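Local coordinates for arabinan endo-1,5-alpha-l-arabinosidase A (Cellvibrio cellulosa, PDB 1GYH), which degrades plant cell-wall arabinan by cleaving alpha-1,5-arabinofuranosyl bonds of the linear polymer, releasing almost exclusively arabinotriose, at residues A[92-97]-A[159-164]; A[114-119]-A[152-157]; A[218-223]-A[275-280]. One frame throughout, in Å; residues are numbered along the deposited sequence.

Interaction 1 (A[92-97]-A[159-164])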
loop_
_atom_site.group_PDB
_atom_site.type_symbol
_atom_site.label_atom_id
_atom_site.label_comp_id
_atom_site.label_asym_id
_atom_site.label_seq_id
_atom_site.Cartn_x
_atom_site.Cartn_y
_atom_site.Cartn_z
ATOM N N ILE A 92 -4.065 10.339 -6.683
ATOM C CA ILE A 92 -3.336 9.151 -7.136
ATOM C C ILE A 92 -3.091 9.238 -8.621
ATOM O O ILE A 92 -4.019 9.442 -9.420
ATOM C CB ILE A 92 -4.111 7.864 -6.745
ATOM C CG1 ILE A 92 -4.125 7.687 -5.239
ATOM C CG2 ILE A 92 -3.479 6.649 -7.418
ATOM C CD1 ILE A 92 -5.283 6.770 -4.717
ATOM N N GLY A 93 -1.819 9.133 -8.981
ATOM C CA GLY A 93 -1.379 9.088 -10.348
ATOM C C GLY A 93 -0.901 7.689 -10.766
ATOM O O GLY A 93 -0.753 6.807 -9.932
ATOM N N VAL A 94 -0.651 7.520 -12.047
ATOM C CA VAL A 94 0.003 6.298 -12.527
ATOM C C VAL A 94 1.000 6.571 -13.640
ATOM O O VAL A 94 0.718 7.332 -14.569
ATOM C CB VAL A 94 -1.057 5.218 -12.928
ATOM C CG1 VAL A 94 -1.881 5.638 -14.086
ATOM C CG2 VAL A 94 -0.373 3.859 -13.197
ATOM N N THR A 95 2.187 5.974 -13.506
ATOM C CA THR A 95 3.207 6.004 -14.529
ATOM C C THR A 95 3.585 4.569 -14.957
ATOM O O THR A 95 3.598 3.660 -14.151
ATOM C CB THR A 95 4.432 6.860 -14.042
ATOM O OG1 THR A 95 5.450 6.942 -15.051
ATOM C CG2 THR A 95 5.100 6.265 -12.808
ATOM N N VAL A 96 3.883 4.405 -16.232
ATOM C CA VAL A 96 4.019 3.096 -16.889
ATOM C C VAL A 96 5.363 2.948 -17.556
ATOM O O VAL A 96 5.882 3.900 -18.125
ATOM C CB VAL A 96 2.904 2.921 -17.914
ATOM C CG1 VAL A 96 2.873 1.483 -18.468
ATOM C CG2 VAL A 96 1.576 3.218 -17.262
ATOM N N ASN A 97 5.928 1.747 -17.472
ATOM C CA ASN A 97 7.201 1.405 -18.095
ATOM C C ASN A 97 7.063 0.017 -18.784
ATOM O O ASN A 97 6.277 -0.840 -18.330
ATOM C CB ASN A 97 8.273 1.334 -17.012
ATOM C CG ASN A 97 9.683 1.575 -17.544
ATOM O OD1 ASN A 97 10.011 1.238 -18.684
ATOM N ND2 ASN A 97 10.534 2.145 -16.700
ATOM N N ASP A 159 -7.750 0.855 -19.868
ATOM C CA ASP A 159 -6.275 1.078 -19.835
ATOM C C ASP A 159 -5.690 1.206 -18.449
ATOM O O ASP A 159 -4.494 1.487 -18.337
ATOM C CB ASP A 159 -5.697 2.306 -20.612
ATOM C CG ASP A 159 -6.543 2.722 -21.803
ATOM O OD1 ASP A 159 -6.432 1.958 -22.769
ATOM O OD2 ASP A 159 -7.295 3.727 -21.939
ATOM N N LEU A 160 -6.519 1.032 -17.430
ATOM C CA LEU A 160 -6.131 1.143 -16.015
ATOM C C LEU A 160 -5.614 2.547 -15.585
ATOM O O LEU A 160 -4.874 2.667 -14.583
ATOM C CB LEU A 160 -5.117 0.077 -15.612
ATOM C CG LEU A 160 -5.367 -1.354 -16.095
ATOM C CD1 LEU A 160 -4.295 -2.268 -15.558
ATOM C CD2 LEU A 160 -6.691 -1.867 -15.706
ATOM N N THR A 161 -6.040 3.594 -16.284
ATOM C CA THR A 161 -5.583 4.960 -15.926
ATOM C C THR A 161 -6.637 5.881 -15.307
ATOM O O THR A 161 -6.275 6.937 -14.798
ATOM C CB THR A 161 -4.958 5.667 -17.150
ATOM O OG1 THR A 161 -5.950 5.841 -18.162
ATOM C CG2 THR A 161 -3.856 4.799 -17.796
ATOM N N ARG A 162 -7.916 5.507 -15.394
ATOM C CA ARG A 162 -9.003 6.298 -14.834
ATOM C C ARG A 162 -10.154 5.386 -14.385
ATOM O O ARG A 162 -10.234 4.229 -14.828
ATOM C CB ARG A 162 -9.549 7.308 -15.878
ATOM C CG ARG A 162 -8.957 8.796 -15.700
ATOM C CD ARG A 162 -8.043 9.058 -16.742
ATOM N NE ARG A 162 -7.304 10.325 -16.839
ATOM C CZ ARG A 162 -5.993 10.454 -16.634
ATOM N NH1 ARG A 162 -5.294 9.450 -16.086
ATOM N NH2 ARG A 162 -5.369 11.606 -16.927
ATOM N N PRO A 163 -11.078 5.909 -13.572
ATOM C CA PRO A 163 -12.306 5.149 -13.243
ATOM C C PRO A 163 -13.068 4.748 -14.513
ATOM O O PRO A 163 -13.148 5.560 -15.451
ATOM C CB PRO A 163 -13.130 6.134 -12.405
ATOM C CG PRO A 163 -12.071 7.112 -11.830
ATOM C CD PRO A 163 -11.052 7.238 -12.917
ATOM N N ALA A 164 -13.569 3.505 -14.573
ATOM C CA ALA A 164 -14.461 3.094 -15.649
ATOM C C ALA A 164 -15.684 4.003 -15.620
ATOM O O ALA A 164 -16.063 4.459 -14.552
ATOM C CB ALA A 164 -14.889 1.618 -15.473
#
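The methyl CG1 of V94 settles against the backbone of the L160–T161 turn, and this one branch carries nearly all of the contact. With chi1 at 65°, CG1 stands between the backbone N and the carbonyl carbon of V94 and points across to the loop, where it lies 4.2 Å from T161 CA. A second approach of 4.2 Å joins V94 CG1 to L160 O, and T161 CG2 closes in from the flank at 4.3 Å from the same methyl. A short branched valine suits the place, because the loop offers mostly main chain.

The turn itself is firmly built. L160 adopts a left-handed backbone, its O is hydrogen-bonded to Y79 OH, and N157 OD1 accepts the N-H groups of T161 and R162. R162 folds back so that NH1 donates to T161 O (3.0 Å, 161° at the hydrogen), coming from above the carbonyl plane. NH1 also reaches K112 O on the strand beside V94, tying loop to sheet.

Beyond V94 the packing opens: V96 CG2 stays 5.7 Å from the nearest loop atom, T161 CG2, and D159 lies in solvent. This is blade-to-blade packing in the five-bladed beta-propeller, with strand 90-97 of one blade meeting the loop between strands 151-155 and 169-173 of the next.

Interaction 2 (A[114-119]-A[152-157])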
loop_
_atom_site.group_PDB
_atom_site.type_symbol
_atom_site.label_atom_id
_atom_site.label_comp_id
_atom_site.label_asym_id
_atom_site.label_seq_id
_atom_site.Cartn_x
_atom_site.Cartn_y
_atom_site.Cartn_z
ATOM N N ILE A 114 -3.556 11.882 -13.439
ATOM C CA ILE A 114 -4.368 11.666 -12.285
ATOM C C ILE A 114 -5.471 10.645 -12.541
ATOM O O ILE A 114 -6.307 10.828 -13.424
ATOM C CB ILE A 114 -4.998 13.005 -11.809
ATOM C CG1 ILE A 114 -3.872 13.978 -11.361
ATOM C CG2 ILE A 114 -6.014 12.737 -10.733
ATOM C CD1 ILE A 114 -4.396 15.398 -11.139
ATOM N N VAL A 115 -5.457 9.593 -11.730
ATOM C CA VAL A 115 -6.496 8.561 -11.726
ATOM C C VAL A 115 -7.703 9.049 -10.933
ATOM O O VAL A 115 -8.826 9.011 -11.398
ATOM C CB VAL A 115 -5.978 7.244 -11.109
ATOM C CG1 VAL A 115 -7.056 6.164 -11.132
ATOM C CG2 VAL A 115 -4.683 6.727 -11.830
ATOM N N ILE A 116 -7.457 9.521 -9.722
ATOM C CA ILE A 116 -8.501 10.030 -8.860
ATOM C C ILE A 116 -7.904 11.075 -7.908
ATOM O O ILE A 116 -6.765 10.933 -7.470
ATOM C CB ILE A 116 -9.158 8.842 -8.107
ATOM C CG1 ILE A 116 -10.464 9.261 -7.467
ATOM C CG2 ILE A 116 -8.168 8.159 -7.152
ATOM C CD1 ILE A 116 -10.442 9.150 -6.013
ATOM N N GLU A 117 -8.685 12.119 -7.646
ATOM C CA GLU A 117 -8.286 13.235 -6.760
ATOM C C GLU A 117 -9.392 13.527 -5.722
ATOM O O GLU A 117 -10.556 13.634 -6.060
ATOM C CB GLU A 117 -7.989 14.483 -7.618
ATOM C CG GLU A 117 -7.697 15.758 -6.783
ATOM C CD GLU A 117 -7.340 16.987 -7.609
ATOM O OE1 GLU A 117 -7.140 16.872 -8.860
ATOM O OE2 GLU A 117 -7.246 18.086 -6.985
ATOM N N SER A 118 -9.006 13.702 -4.475
ATOM C CA SER A 118 -9.905 14.153 -3.441
ATOM C C SER A 118 -9.810 15.694 -3.297
ATOM O O SER A 118 -8.714 16.288 -3.409
ATOM C CB SER A 118 -9.588 13.476 -2.088
ATOM O OG SER A 118 -8.209 13.545 -1.694
ATOM N N VAL A 119 -10.966 16.284 -3.030
ATOM C CA VAL A 119 -11.158 17.742 -2.915
ATOM C C VAL A 119 -11.822 18.081 -1.568
ATOM O O VAL A 119 -12.908 17.619 -1.262
ATOM C CB VAL A 119 -11.997 18.310 -4.059
ATOM C CG1 VAL A 119 -12.296 19.828 -3.840
ATOM C CG2 VAL A 119 -11.341 18.113 -5.401
ATOM N N LYS A 152 -12.121 2.739 0.129
ATOM C CA LYS A 152 -13.007 2.618 -1.010
ATOM C C LYS A 152 -12.425 1.726 -2.101
ATOM O O LYS A 152 -11.214 1.524 -2.191
ATOM C CB LYS A 152 -13.280 3.987 -1.675
ATOM C CG LYS A 152 -13.848 5.118 -0.784
ATOM C CD LYS A 152 -15.287 4.948 -0.503
ATOM C CE LYS A 152 -15.941 6.196 0.179
ATOM N NZ LYS A 152 -17.327 5.835 0.608
ATOM N N LEU A 153 -13.317 1.222 -2.939
ATOM C CA LEU A 153 -12.986 0.375 -4.069
ATOM C C LEU A 153 -13.736 0.848 -5.280
ATOM O O LEU A 153 -14.935 1.035 -5.208
ATOM C CB LEU A 153 -13.408 -1.087 -3.761
ATOM C CG LEU A 153 -13.024 -2.134 -4.793
ATOM C CD1 LEU A 153 -11.562 -2.558 -4.610
ATOM C CD2 LEU A 153 -14.000 -3.384 -4.788
ATOM N N PHE A 154 -13.079 1.036 -6.417
ATOM C CA PHE A 154 -13.797 1.414 -7.620
ATOM C C PHE A 154 -13.262 0.705 -8.826
ATOM O O PHE A 154 -12.109 0.303 -8.855
ATOM C CB PHE A 154 -13.843 2.962 -7.887
ATOM C CG PHE A 154 -12.513 3.572 -8.237
ATOM C CD1 PHE A 154 -11.660 4.009 -7.230
ATOM C CD2 PHE A 154 -12.117 3.730 -9.557
ATOM C CE1 PHE A 154 -10.427 4.525 -7.515
ATOM C CE2 PHE A 154 -10.849 4.296 -9.856
ATOM C CZ PHE A 154 -10.017 4.686 -8.821
ATOM N N LYS A 155 -14.121 0.567 -9.825
ATOM C CA LYS A 155 -13.736 -0.123 -11.058
ATOM C C LYS A 155 -12.884 0.738 -12.020
ATOM O O LYS A 155 -13.211 1.916 -12.309
ATOM C CB LYS A 155 -14.972 -0.673 -11.748
ATOM C CG LYS A 155 -14.656 -1.683 -12.874
ATOM C CD LYS A 155 -15.906 -2.579 -13.146
ATOM C CE LYS A 155 -16.771 -2.087 -14.207
ATOM N NZ LYS A 155 -18.033 -3.004 -14.363
ATOM N N LEU A 156 -11.771 0.169 -12.493
ATOM C CA LEU A 156 -10.853 0.888 -13.416
ATOM C C LEU A 156 -11.260 0.674 -14.862
ATOM O O LEU A 156 -11.897 -0.342 -15.184
ATOM C CB LEU A 156 -9.404 0.433 -13.228
ATOM C CG LEU A 156 -8.759 0.963 -11.940
ATOM C CD1 LEU A 156 -7.528 0.169 -11.578
ATOM C CD2 LEU A 156 -8.429 2.476 -12.079
ATOM N N ASN A 157 -10.939 1.650 -15.720
ATOM C CA ASN A 157 -11.227 1.572 -17.133
ATOM C C ASN A 157 -10.291 0.582 -17.795
ATOM O O ASN A 157 -9.444 -0.004 -17.128
ATOM C CB ASN A 157 -11.189 2.964 -17.850
ATOM C CG ASN A 157 -9.792 3.570 -17.936
ATOM O OD1 ASN A 157 -8.853 3.052 -17.362
ATOM N ND2 ASN A 157 -9.670 4.693 -18.636
#
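The one aromatic ring here, that of F154, meets V115 at its rim: CZ lies 4.0 Å from V115 CG1, which sits near the ring plane. I116 CG2 reaches the same CZ on a slant, at 4.3 Å, a looser and less certain touch since I116 was modelled in two conformers. Outside the two segments, W169 stacks with the F154 ring and P163 also packs against it, so a flat, rigid phenylalanine can serve its own blade and still offer its far end to the neighbouring one.

V115 CG1 is the pivot of the contact. It stands anti to its own backbone N (chi1 -179°), which extends it from strand 110-118 into the notch between F154 and L156. There L156 CD2 meets it at 4.0 Å, the two side chains crossing at about a right angle. The leucine leaves its backbone at an angle to the opposing segment, and its length then carries CD2 across.

Two consecutive residues, V115 and I116, can both face strand 151-155 because the chain forms a classic beta bulge there, the pair lying opposite I92 on the neighbouring strand. Beta-branched residues suit the bulge, since their methyls spread close to the main chain and reach the facing segment; I116, modelled twice, is the less settled of the two. Polar groups nearby are engaged elsewhere: E117 forms a salt bridge with R55, and S118 OG is hydrogen-bonded to N88 O and A127 N, close to the probable substrate residue N126.

No hydrogen bond or charge pair links the two segments. Their cohesion is that of buried methyl groups and an aromatic rim, so it depends on shape and on exclusion of water rather than on directional bonds.

Interaction 3 (A[218-223]-A[275-280])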
loop_
_atom_site.group_PDB
_atom_site.type_symbol
_atom_site.label_atom_id
_atom_site.label_comp_id
_atom_site.label_asym_id
_atom_site.label_seq_id
_atom_site.Cartn_x
_atom_site.Cartn_y
_atom_site.Cartn_z
ATOM N N SER A 218 4.057 5.144 18.673
ATOM C CA SER A 218 3.349 4.592 17.519
ATOM C C SER A 218 2.485 3.405 17.946
ATOM O O SER A 218 2.913 2.594 18.768
ATOM C CB SER A 218 4.313 4.161 16.413
ATOM O OG SER A 218 5.063 5.260 15.901
ATOM N N THR A 219 1.271 3.345 17.417
ATOM C CA THR A 219 0.326 2.260 17.701
ATOM C C THR A 219 -0.029 1.485 16.421
ATOM O O THR A 219 -0.906 0.627 16.445
ATOM C CB THR A 219 -0.992 2.817 18.281
ATOM O OG1 THR A 219 -1.559 3.781 17.375
ATOM C CG2 THR A 219 -0.807 3.510 19.642
ATOM N N TYR A 220 0.634 1.822 15.319
ATOM C CA TYR A 220 0.381 1.243 13.991
ATOM C C TYR A 220 0.460 -0.308 14.056
ATOM O O TYR A 220 1.384 -0.867 14.623
ATOM C CB TYR A 220 1.419 1.732 12.993
ATOM C CG TYR A 220 1.027 2.010 11.556
ATOM C CD1 TYR A 220 -0.126 2.702 11.227
ATOM C CD2 TYR A 220 1.897 1.690 10.522
ATOM C CE1 TYR A 220 -0.451 2.999 9.911
ATOM C CE2 TYR A 220 1.589 1.994 9.180
ATOM C CZ TYR A 220 0.416 2.673 8.890
ATOM O OH TYR A 220 0.083 3.021 7.586
ATOM N N HIS A 221 -0.544 -0.948 13.487
ATOM C CA HIS A 221 -0.608 -2.434 13.404
ATOM C C HIS A 221 -1.532 -2.880 12.279
ATOM O O HIS A 221 -2.201 -2.055 11.645
ATOM C CB HIS A 221 -1.049 -3.038 14.745
ATOM C CG HIS A 221 -2.446 -2.684 15.166
ATOM N ND1 HIS A 221 -2.793 -1.441 15.651
ATOM C CD2 HIS A 221 -3.580 -3.432 15.200
ATOM C CE1 HIS A 221 -4.083 -1.437 15.967
ATOM N NE2 HIS A 221 -4.574 -2.645 15.729
ATOM N N LEU A 222 -1.559 -4.195 12.017
ATOM C CA LEU A 222 -2.331 -4.750 10.900
ATOM C C LEU A 222 -3.501 -5.602 11.372
ATOM O O LEU A 222 -3.358 -6.427 12.279
ATOM C CB LEU A 222 -1.436 -5.607 10.021
ATOM C CG LEU A 222 -0.271 -4.915 9.312
ATOM C CD1 LEU A 222 0.555 -5.922 8.514
ATOM C CD2 LEU A 222 -0.825 -3.850 8.348
ATOM N N VAL A 223 -4.632 -5.376 10.722
ATOM C CA VAL A 223 -5.854 -6.140 10.873
ATOM C C VAL A 223 -6.298 -6.677 9.510
ATOM O O VAL A 223 -5.807 -6.246 8.434
ATOM C CB VAL A 223 -7.034 -5.307 11.484
ATOM C CG1 VAL A 223 -6.672 -4.842 12.888
ATOM C CG2 VAL A 223 -7.441 -4.157 10.614
ATOM N N VAL A 275 4.632 -8.309 3.323
ATOM C CA VAL A 275 5.722 -7.310 3.091
ATOM C C VAL A 275 5.276 -6.015 3.817
ATOM O O VAL A 275 4.174 -5.542 3.603
ATOM C CB VAL A 275 5.947 -7.058 1.590
ATOM C CG1 VAL A 275 7.120 -6.079 1.298
ATOM C CG2 VAL A 275 6.292 -8.364 0.882
ATOM N N LEU A 276 6.105 -5.493 4.700
ATOM C CA LEU A 276 5.719 -4.331 5.525
ATOM C C LEU A 276 6.929 -3.520 6.013
ATOM O O LEU A 276 8.085 -3.935 5.836
ATOM C CB LEU A 276 4.888 -4.793 6.733
ATOM C CG LEU A 276 5.468 -5.780 7.757
ATOM C CD1 LEU A 276 6.503 -5.104 8.643
ATOM C CD2 LEU A 276 4.385 -6.302 8.651
ATOM N N HIS A 277 6.664 -2.352 6.617
ATOM C CA HIS A 277 7.721 -1.650 7.340
ATOM C C HIS A 277 7.470 -1.697 8.831
ATOM O O HIS A 277 6.323 -1.808 9.273
ATOM C CB HIS A 277 7.938 -0.207 6.843
ATOM C CG HIS A 277 6.852 0.757 7.217
ATOM N ND1 HIS A 277 5.967 1.270 6.289
ATOM C CD2 HIS A 277 6.526 1.329 8.403
ATOM C CE1 HIS A 277 5.145 2.117 6.884
ATOM N NE2 HIS A 277 5.445 2.158 8.171
ATOM N N ALA A 278 8.551 -1.618 9.587
ATOM C CA ALA A 278 8.506 -1.678 11.025
ATOM C C ALA A 278 9.564 -0.763 11.632
ATOM O O ALA A 278 10.713 -0.772 11.199
ATOM C CB ALA A 278 8.688 -3.151 11.508
ATOM N N TYR A 279 9.179 -0.019 12.687
ATOM C CA TYR A 279 10.081 0.991 13.270
ATOM C C TYR A 279 11.004 0.410 14.356
ATOM O O TYR A 279 10.536 -0.030 15.414
ATOM C CB TYR A 279 9.233 2.178 13.834
ATOM C CG TYR A 279 8.266 2.825 12.828
ATOM C CD1 TYR A 279 8.719 3.716 11.821
ATOM C CD2 TYR A 279 6.905 2.572 12.870
ATOM C CE1 TYR A 279 7.820 4.292 10.891
ATOM C CE2 TYR A 279 6.012 3.157 11.936
ATOM C CZ TYR A 279 6.462 4.039 10.954
ATOM O OH TYR A 279 5.556 4.633 10.015
ATOM N N GLU A 280 12.308 0.457 14.133
ATOM C CA GLU A 280 13.266 -0.228 14.982
ATOM C C GLU A 280 13.656 0.633 16.150
ATOM O O GLU A 280 14.418 1.602 15.976
ATOM C CB GLU A 280 14.547 -0.580 14.195
ATOM C CG GLU A 280 15.456 -1.557 14.925
ATOM C CD GLU A 280 16.632 -2.060 14.091
ATOM O OE1 GLU A 280 16.850 -1.609 12.949
ATOM O OE2 GLU A 280 17.368 -2.923 14.616
#
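An unusual first torsion of Y220 (chi1 -144°) and one of 72° at H277, whose CG stands between its backbone N and carbonyl carbon, raise two rings from facing segments until they meet. Y220 CE2 then lies 4.0 Å from H277 NE2, with the two side chains crossing at about a right angle. Below them L222 CD1 touches L276 CD2 at 3.9 Å, an apolar floor for which flexible, fully buried leucines are well suited. At the other end the approach is looser: S218 OG comes only to 4.5 Å from Y279 CD2, and this hydroxyl is held by R214 N.

The segments run nearly opposite ways, 162° apart, and no hydrogen bond crosses between them. Each is braced from within instead. H221 ND1 donates to T219 O over 2.9 Å, the oxygen lying in the imidazole plane, which steadies the turn leading into strand 221-227. On the other side H277 NE2 makes a weak, bent bond to Y279 OH (3.1 Å), while Y279 OH is also hydrogen-bonded to H8 NE2. Stacking on H8 and the ND1 bond to D9 N hold the H277 ring, the weak Y279 bond adding little. Y279 also packs on C212 and C213, which are joined by a disulfide between adjacent residues.

Tyrosine and histidine suit these places because each packs with its ring while a polar atom points to the catalytic centre. Y220 OH is hydrogen-bonded to OE2 of E192, the probable proton donor, and H277 ND1 to the backbone N of D9, the probable proton acceptor. The contact thus acts as a second shell: Y220 bonds the E192 carboxylate, H277 the main chain of D9, and the pair is likely to help set the spacing of the catalytic residues.

Interactions 1 and 2 form one continuous interface between two neighbouring blades, their centres 9 Å apart. Probable hydrogen bonds join them on both sides: I92 O to V115 N at 2.7 Å within one sheet, and A164 N to K155 O at 2.8 Å in the other blade, while P163 packs over V115. Interaction 3 brings together two later blades on the opposite side of the chain's centre, about 28 Å from interaction 1 and 26 Å from interaction 2, centre to centre. It alone adjoins the catalytic carboxylates; interaction 2 lies instead toward the probable substrate site, the I116 side chain about 9 Å from that of N126, and interaction 1 lies away from the annotated sites.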